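Local atomic coordinates of carboxylesterase (Uncultured bacterium, PDB entry 5GMX), a protein that hydrolyses carboxylic esters as a family VIII carboxylesterase with a beta-lactamase-like fold, and also acts on oxyimino cephalosporins. Residues V32-G37 against M359-N364; F22-K27 against G376-E381. One frame throughout, in Å; residues are numbered along the deposited sequence.

Contact 1. Residues V32-G37 against M359-N364; sequences VGASFG and MGYAMN
The Phe36 ring is met at its edge by the selenium of Met359, a selenomethionine, in a Met-aromatic contact: SE lies 4.9 Å from the ring centroid, in the ring plane. Tyr361 CB stands at the same ring's edge, while Met359 CG approaches Phe36 CE2 obliquely at 3.5 Å. On the Tyr361 ring, the CE methyl of Met363, likewise selenomethionine, rests over one face, displaced toward the rim, and Ala34 CB comes obliquely to CE1 at 4.0 Å. Beneath these groups the strands run antiparallel (176°), with Ser35-Ala362 and Gly37-Gly360 the hydrogen-bonded pairs. Ala362 O is gripped twice, by Ser35 N at 2.9 Å and by Ser35 OG at 3.2 Å; chi1 of 65° swings OG back over its own backbone to reach it. At the end, Asn364 continues the pattern with its side chain: OD1 accepts from Gly33 N at 2.8 Å, while Asn364 N donates to Gly33 O. Strands 43-51 and 348-352 flank this pairing of central strands, one from near each chain end, as in beta-lactamase-type domains. Helices 16-27 and 374-385 pack on the face bearing Phe36 and Tyr361, and Ser35 OG bonds Gly272 N on the other.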
ATOM      1  N   VAL A  32      16.027 -13.291   3.032  1.00 22.99           N
ATOM      2  CA  VAL A  32      17.304 -12.726   3.428  1.00 24.69           C
ATOM      3  C   VAL A  32      17.062 -11.943   4.712  1.00 23.49           C
ATOM      4  O   VAL A  32      17.573 -12.307   5.773  1.00 24.54           O
ATOM      5  CB  VAL A  32      17.910 -11.838   2.350  1.00 23.36           C
ATOM      6  CG1 VAL A  32      19.170 -11.170   2.881  1.00 24.85           C
ATOM      7  CG2 VAL A  32      18.226 -12.675   1.127  1.00 22.81           C
ATOM      8  N   GLY A  33      16.247 -10.897   4.614  1.00 21.01           N
ATOM      9  CA  GLY A  33      15.801 -10.155   5.781  1.00 18.34           C
ATOM     10  C   GLY A  33      14.301  -9.925   5.733  1.00 17.77           C
ATOM     11  O   GLY A  33      13.725  -9.795   4.652  1.00 16.89           O
ATOM     12  N   ALA A  34      13.662  -9.860   6.898  1.00 14.41           N
ATOM     13  CA  ALA A  34      12.217  -9.692   6.926  1.00 12.04           C
ATOM     14  C   ALA A  34      11.708  -9.161   8.251  1.00 15.51           C
ATOM     15  O   ALA A  34      12.329  -9.339   9.306  1.00 11.18           O
ATOM     16  CB  ALA A  34      11.526 -11.010   6.592  1.00 14.04           C
ATOM     17  N   SER A  35      10.548  -8.524   8.181  1.00 14.90           N
ATOM     18  CA  SER A  35       9.856  -8.026   9.352  1.00 14.52           C
ATOM     19  C   SER A  35       8.371  -8.354   9.238  1.00 16.22           C
ATOM     20  O   SER A  35       7.798  -8.377   8.135  1.00 15.78           O
ATOM     21  CB  SER A  35      10.053  -6.525   9.500  1.00 11.23           C
ATOM     22  OG  SER A  35       9.456  -5.839   8.414  1.00 19.32           O
ATOM     23  N   PHE A  36       7.761  -8.606  10.390  1.00 17.53           N
ATOM     24  CA  PHE A  36       6.375  -9.027  10.471  1.00 15.77           C
ATOM     25  C   PHE A  36       5.682  -8.405  11.683  1.00 14.22           C
ATOM     26  O   PHE A  36       6.244  -8.348  12.782  1.00 16.87           O
ATOM     27  CB  PHE A  36       6.286 -10.556  10.541  1.00 16.79           C
ATOM     28  CG  PHE A  36       4.887 -11.068  10.735  1.00 17.02           C
ATOM     29  CD1 PHE A  36       4.408 -11.351  12.007  1.00 19.55           C
ATOM     30  CD2 PHE A  36       4.038 -11.224   9.655  1.00 17.90           C
ATOM     31  CE1 PHE A  36       3.109 -11.790  12.192  1.00 17.22           C
ATOM     32  CE2 PHE A  36       2.738 -11.675   9.832  1.00 20.41           C
ATOM     33  CZ  PHE A  36       2.277 -11.966  11.096  1.00 16.77           C
ATOM     34  N   GLY A  37       4.446  -7.970  11.493  1.00 14.74           N
ATOM     35  CA  GLY A  37       3.647  -7.463  12.591  1.00 13.09           C
ATOM     36  C   GLY A  37       2.247  -8.052  12.577  1.00 13.90           C
ATOM     37  O   GLY A  37       1.702  -8.400  11.520  1.00 10.63           O
HETATM   38  N   MSE A 359      -2.547  -7.137   9.896  1.00 10.88           N
HETATM   39  CA  MSE A 359      -1.298  -7.853   9.682  1.00 13.52           C
HETATM   40  C   MSE A 359      -0.404  -7.134   8.691  1.00 10.44           C
HETATM   41  O   MSE A 359      -0.889  -6.597   7.681  1.00 12.60           O
HETATM   42  CB  MSE A 359      -1.573  -9.280   9.194  1.00 11.59           C
HETATM   43  CG  MSE A 359      -0.300 -10.105   9.022  1.00 21.06           C
HETATM   44 SE   MSE A 359      -0.590 -11.944   8.361  1.00 46.36          SE
HETATM   45  CE  MSE A 359      -1.996 -12.487   9.603  1.00 20.98           C
ATOM     46  N   GLY A 360       0.899  -7.138   8.969  1.00  9.79           N
ATOM     47  CA  GLY A 360       1.860  -6.492   8.091  1.00  9.95           C
ATOM     48  C   GLY A 360       3.112  -7.318   7.852  1.00 14.43           C
ATOM     49  O   GLY A 360       3.617  -7.968   8.763  1.00 10.51           O
ATOM     50  N   TYR A 361       3.627  -7.287   6.625  1.00 10.39           N
ATOM     51  CA  TYR A 361       4.814  -8.071   6.306  1.00 12.94           C
ATOM     52  C   TYR A 361       5.656  -7.390   5.227  1.00 15.04           C
ATOM     53  O   TYR A 361       5.139  -6.995   4.162  1.00 14.23           O
ATOM     54  CB  TYR A 361       4.397  -9.489   5.900  1.00 14.30           C
ATOM     55  CG  TYR A 361       5.508 -10.363   5.365  1.00 21.24           C
ATOM     56  CD1 TYR A 361       6.649 -10.629   6.120  1.00 19.48           C
ATOM     57  CD2 TYR A 361       5.385 -10.971   4.126  1.00 26.53           C
ATOM     58  CE1 TYR A 361       7.669 -11.437   5.619  1.00 21.02           C
ATOM     59  CE2 TYR A 361       6.373 -11.798   3.630  1.00 29.27           C
ATOM     60  CZ  TYR A 361       7.519 -12.010   4.366  1.00 30.95           C
ATOM     61  OH  TYR A 361       8.486 -12.818   3.832  1.00 31.95           O
ATOM     62  N   ALA A 362       6.943  -7.204   5.524  1.00 14.68           N
ATOM     63  CA  ALA A 362       7.839  -6.515   4.587  1.00 16.34           C
ATOM     64  C   ALA A 362       9.231  -7.138   4.605  1.00 18.09           C
ATOM     65  O   ALA A 362       9.787  -7.385   5.672  1.00 15.80           O
ATOM     66  CB  ALA A 362       7.920  -5.026   4.912  1.00 12.54           C
HETATM   67  N   MSE A 363       9.803  -7.362   3.427  1.00 14.33           N
HETATM   68  CA  MSE A 363      11.059  -8.094   3.317  1.00 17.91           C
HETATM   69  C   MSE A 363      11.880  -7.589   2.136  1.00 19.77           C
HETATM   70  O   MSE A 363      11.356  -6.890   1.275  1.00 18.69           O
HETATM   71  CB  MSE A 363      10.780  -9.591   3.176  1.00 14.41           C
HETATM   72  CG  MSE A 363      10.422 -10.035   1.764  1.00 26.44           C
HETATM   73 SE   MSE A 363       8.837  -9.197   0.928  1.00 36.38          SE
HETATM   74  CE  MSE A 363       7.640  -9.295   2.398  1.00 32.84           C
ATOM     75  N   ASN A 364      13.167  -7.934   2.092  1.00 18.03           N
ATOM     76  CA  ASN A 364      14.022  -7.412   1.034  1.00 21.74           C
ATOM     77  C   ASN A 364      14.345  -8.408  -0.089  1.00 23.53           C
ATOM     78  O   ASN A 364      14.915  -8.018  -1.110  1.00 26.33           O
ATOM     79  CB  ASN A 364      15.319  -6.854   1.636  1.00 22.62           C
ATOM     80  CG  ASN A 364      16.176  -7.917   2.306  1.00 20.67           C
ATOM     81  OD1 ASN A 364      15.720  -9.022   2.593  1.00 18.48           O
ATOM     82  ND2 ASN A 364      17.423  -7.564   2.587  1.00 17.76           N
TER

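Contact 2. Residues F22-K27 against G376-E381; sequences FAANFK and GVRLIE
Arg378 NH1 lies beside the helix of Ala24 and Asn25, where it forms a salt bridge with Asp28 just past the end of segment 22-27. Asn25 OD1 stands near the guanidinium plane, at its edge, but is 3.8 Å from NH1; its closer neighbour is the aliphatic CD of Arg378, at 3.5 Å. The two side chains run alongside each other, pointing opposite ways, with their planes 65° apart. Ala24 supplies the other support: its CB sits over the centre of one guanidinium face, 3.4 Å from Arg378 CZ. A methyl against the flat face and a carboxylate on NH1 together restrict how the group can turn, although the arginine is at the exposed border of the contact.

Deeper in, Leu379 dominates. Its CD2 presses on the backbone of Phe22, 3.7 Å from Phe22 CA, and lies 4.0 Å from Phe22 CB. The same methyl stands near the plane of the Phe22 ring, at its edge. With CG anti to the backbone N (chi1 -171°), Phe22 turns this edge to the methyl, while Phe26 CE2 lies over one face, offset toward the rim. Asn25 ND2 passes Leu379 CG at 4.1 Å and makes a weak hydrogen bond to Arg375 O, tying its amide to the opposite helix.

The segments are nearly antiparallel, at 154°, with axes 9.7 Å apart at closest approach. Helix 16-27, from near the start of the chain, lies beside helix 374-385, from near its end, both backed by the central sheet, which fits the beta-lactamase family fold. Ala21 extends the contact to both Arg378 and Leu379, while Phe22 and Leu379 also reach Phe36 on strand 33-40, and Leu379 touches Tyr361 on strand 357-363.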
ATOM      1  N   PHE A  22       7.175 -17.705  10.944  1.00 22.05           N
ATOM      2  CA  PHE A  22       8.101 -16.666  10.514  1.00 22.63           C
ATOM      3  C   PHE A  22       9.499 -17.284  10.398  1.00 28.63           C
ATOM      4  O   PHE A  22      10.142 -17.211   9.335  1.00 24.64           O
ATOM      5  CB  PHE A  22       8.073 -15.483  11.490  1.00 20.88           C
ATOM      6  CG  PHE A  22       8.838 -14.272  11.016  1.00 21.45           C
ATOM      7  CD1 PHE A  22       8.431 -13.579   9.889  1.00 21.95           C
ATOM      8  CD2 PHE A  22       9.935 -13.806  11.718  1.00 19.70           C
ATOM      9  CE1 PHE A  22       9.123 -12.461   9.453  1.00 22.76           C
ATOM     10  CE2 PHE A  22      10.634 -12.690  11.283  1.00 23.21           C
ATOM     11  CZ  PHE A  22      10.228 -12.017  10.153  1.00 16.15           C
ATOM     12  N   ALA A  23       9.919 -17.975  11.460  1.00 24.90           N
ATOM     13  CA  ALA A  23      11.259 -18.556  11.513  1.00 27.00           C
ATOM     14  C   ALA A  23      11.408 -19.576  10.403  1.00 28.12           C
ATOM     15  O   ALA A  23      12.470 -19.683   9.784  1.00 31.63           O
ATOM     16  CB  ALA A  23      11.524 -19.200  12.875  1.00 29.52           C
ATOM     17  N   ALA A  24      10.322 -20.303  10.140  1.00 28.99           N
ATOM     18  CA  ALA A  24      10.357 -21.375   9.160  1.00 32.01           C
ATOM     19  C   ALA A  24      10.732 -20.823   7.790  1.00 34.39           C
ATOM     20  O   ALA A  24      11.499 -21.455   7.060  1.00 37.44           O
ATOM     21  CB  ALA A  24       9.022 -22.098   9.101  1.00 33.79           C
ATOM     22  N   ASN A  25      10.247 -19.620   7.463  1.00 29.99           N
ATOM     23  CA  ASN A  25      10.512 -19.072   6.133  1.00 28.91           C
ATOM     24  C   ASN A  25      12.000 -18.814   5.923  1.00 33.36           C
ATOM     25  O   ASN A  25      12.478 -18.786   4.790  1.00 35.86           O
ATOM     26  CB  ASN A  25       9.720 -17.789   5.898  1.00 27.65           C
ATOM     27  CG  ASN A  25       8.267 -18.052   5.597  1.00 28.84           C
ATOM     28  OD1 ASN A  25       7.923 -19.074   5.013  1.00 37.05           O
ATOM     29  ND2 ASN A  25       7.400 -17.140   6.016  1.00 25.61           N
ATOM     30  N   PHE A  26      12.731 -18.634   7.020  1.00 34.00           N
ATOM     31  CA  PHE A  26      14.176 -18.442   6.945  1.00 31.43           C
ATOM     32  C   PHE A  26      14.887 -19.778   6.748  1.00 40.45           C
ATOM     33  O   PHE A  26      15.859 -19.871   5.996  1.00 40.57           O
ATOM     34  CB  PHE A  26      14.695 -17.762   8.205  1.00 30.89           C
ATOM     35  CG  PHE A  26      14.361 -16.300   8.295  1.00 32.10           C
ATOM     36  CD1 PHE A  26      15.238 -15.343   7.808  1.00 22.91           C
ATOM     37  CD2 PHE A  26      13.177 -15.883   8.888  1.00 27.27           C
ATOM     38  CE1 PHE A  26      14.932 -13.994   7.907  1.00 28.40           C
ATOM     39  CE2 PHE A  26      12.867 -14.541   8.987  1.00 25.76           C
ATOM     40  CZ  PHE A  26      13.744 -13.594   8.501  1.00 22.33           C
ATOM     41  N   LYS A  27      14.394 -20.810   7.431  1.00 40.95           N
ATOM     42  CA  LYS A  27      15.070 -22.103   7.436  1.00 45.47           C
ATOM     43  C   LYS A  27      15.071 -22.717   6.048  1.00 42.71           C
ATOM     44  O   LYS A  27      15.994 -23.440   5.684  1.00 50.91           O
ATOM     45  CB  LYS A  27      14.413 -23.052   8.441  1.00 42.19           C
ATOM     46  CG  LYS A  27      14.801 -22.772   9.874  1.00 42.37           C
ATOM     47  CD  LYS A  27      13.793 -23.355  10.855  1.00 53.05           C
ATOM     48  CE  LYS A  27      14.027 -22.801  12.257  1.00 53.80           C
ATOM     49  NZ  LYS A  27      13.098 -23.381  13.268  1.00 67.43           N
ATOM     50  N   GLY A 376       3.773 -15.403   2.929  1.00 27.81           N
ATOM     51  CA  GLY A 376       2.577 -14.772   3.452  1.00 24.10           C
ATOM     52  C   GLY A 376       1.469 -15.759   3.739  1.00 23.04           C
ATOM     53  O   GLY A 376       0.793 -15.648   4.756  1.00 25.25           O
ATOM     54  N   VAL A 377       1.275 -16.720   2.840  1.00 25.20           N
ATOM     55  CA  VAL A 377       0.265 -17.754   3.033  1.00 23.47           C
ATOM     56  C   VAL A 377       0.506 -18.503   4.340  1.00 25.37           C
ATOM     57  O   VAL A 377      -0.422 -18.723   5.126  1.00 21.80           O
ATOM     58  CB  VAL A 377       0.250 -18.756   1.870  1.00 27.57           C
ATOM     59  CG1 VAL A 377      -0.726 -19.883   2.156  1.00 21.61           C
ATOM     60  CG2 VAL A 377      -0.099 -18.045   0.562  1.00 24.24           C
ATOM     61  N   ARG A 378       1.768 -18.857   4.572  1.00 26.40           N
ATOM     62  CA  ARG A 378       2.175 -19.567   5.780  1.00 30.34           C
ATOM     63  C   ARG A 378       1.897 -18.749   7.033  1.00 25.36           C
ATOM     64  O   ARG A 378       1.358 -19.266   8.032  1.00 24.32           O
ATOM     65  CB  ARG A 378       3.665 -19.916   5.710  1.00 29.84           C
ATOM     66  CG  ARG A 378       4.140 -20.853   6.799  1.00 40.57           C
ATOM     67  CD  ARG A 378       5.602 -21.237   6.585  1.00 48.12           C
ATOM     68  NE  ARG A 378       5.893 -22.585   7.070  1.00 61.75           N
ATOM     69  CZ  ARG A 378       6.943 -23.307   6.682  1.00 66.42           C
ATOM     70  NH1 ARG A 378       7.800 -22.809   5.800  1.00 64.08           N
ATOM     71  NH2 ARG A 378       7.135 -24.527   7.172  1.00 63.41           N
ATOM     72  N   LEU A 379       2.292 -17.478   6.989  1.00 20.72           N
ATOM     73  CA  LEU A 379       2.078 -16.596   8.135  1.00 20.72           C
ATOM     74  C   LEU A 379       0.600 -16.406   8.456  1.00 22.63           C
ATOM     75  O   LEU A 379       0.210 -16.370   9.636  1.00 20.64           O
ATOM     76  CB  LEU A 379       2.734 -15.244   7.883  1.00 24.30           C
ATOM     77  CG  LEU A 379       4.257 -15.299   7.865  1.00 19.14           C
ATOM     78  CD1 LEU A 379       4.813 -14.030   7.241  1.00 21.38           C
ATOM     79  CD2 LEU A 379       4.790 -15.487   9.278  1.00 19.40           C
ATOM     80  N   ILE A 380      -0.206 -16.238   7.406  1.00 24.13           N
ATOM     81  CA  ILE A 380      -1.650 -16.059   7.541  1.00 21.32           C
ATOM     82  C   ILE A 380      -2.312 -17.305   8.135  1.00 26.36           C
ATOM     83  O   ILE A 380      -3.149 -17.211   9.056  1.00 23.47           O
ATOM     84  CB  ILE A 380      -2.314 -15.726   6.179  1.00 23.42           C
ATOM     85  CG1 ILE A 380      -1.934 -14.315   5.721  1.00 21.69           C
ATOM     86  CG2 ILE A 380      -3.819 -15.814   6.279  1.00 20.16           C
ATOM     87  CD1 ILE A 380      -2.282 -14.021   4.266  1.00 17.87           C
ATOM     88  N   GLU A 381      -1.935 -18.474   7.626  1.00 22.95           N
ATOM     89  CA  GLU A 381      -2.515 -19.702   8.157  1.00 31.36           C
ATOM     90  C   GLU A 381      -2.163 -19.859   9.643  1.00 25.50           C
ATOM     91  O   GLU A 381      -3.037 -20.161  10.483  1.00 28.51           O
ATOM     92  CB  GLU A 381      -2.043 -20.925   7.361  1.00 31.19           C
ATOM     93  CG  GLU A 381      -2.974 -22.129   7.537  1.00 46.61           C
ATOM     94  CD  GLU A 381      -2.309 -23.466   7.245  1.00 65.65           C
ATOM     95  OE1 GLU A 381      -1.617 -23.575   6.209  1.00 78.01           O
ATOM     96  OE2 GLU A 381      -2.494 -24.414   8.046  1.00 65.97           O
TER

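Contacts 1 and 2 form successive layers, their centres 10 Å apart: helices close to the two chain ends meet on one face of a sheet whose middle contains the paired strands. Each helix adjoins its strand in sequence, so contact 1 nests within the loop closed by contact 2. Phe36 is one meeting point: its CB lies 3.6 Å from Phe22 CE1 and its CD2 3.8 Å from Leu379 CD1; Ala34 O, 3.5 Å from Phe22 CZ, is another. Neither contact belongs to the ligand pocket, which includes Ser71, Lys74 and Tyr160; the side chain of Met363 is about 10 Å from the bound phenylmethanesulfonic acid. Helices backing an antiparallel sheet this way are characteristic of the beta-lactamase fold.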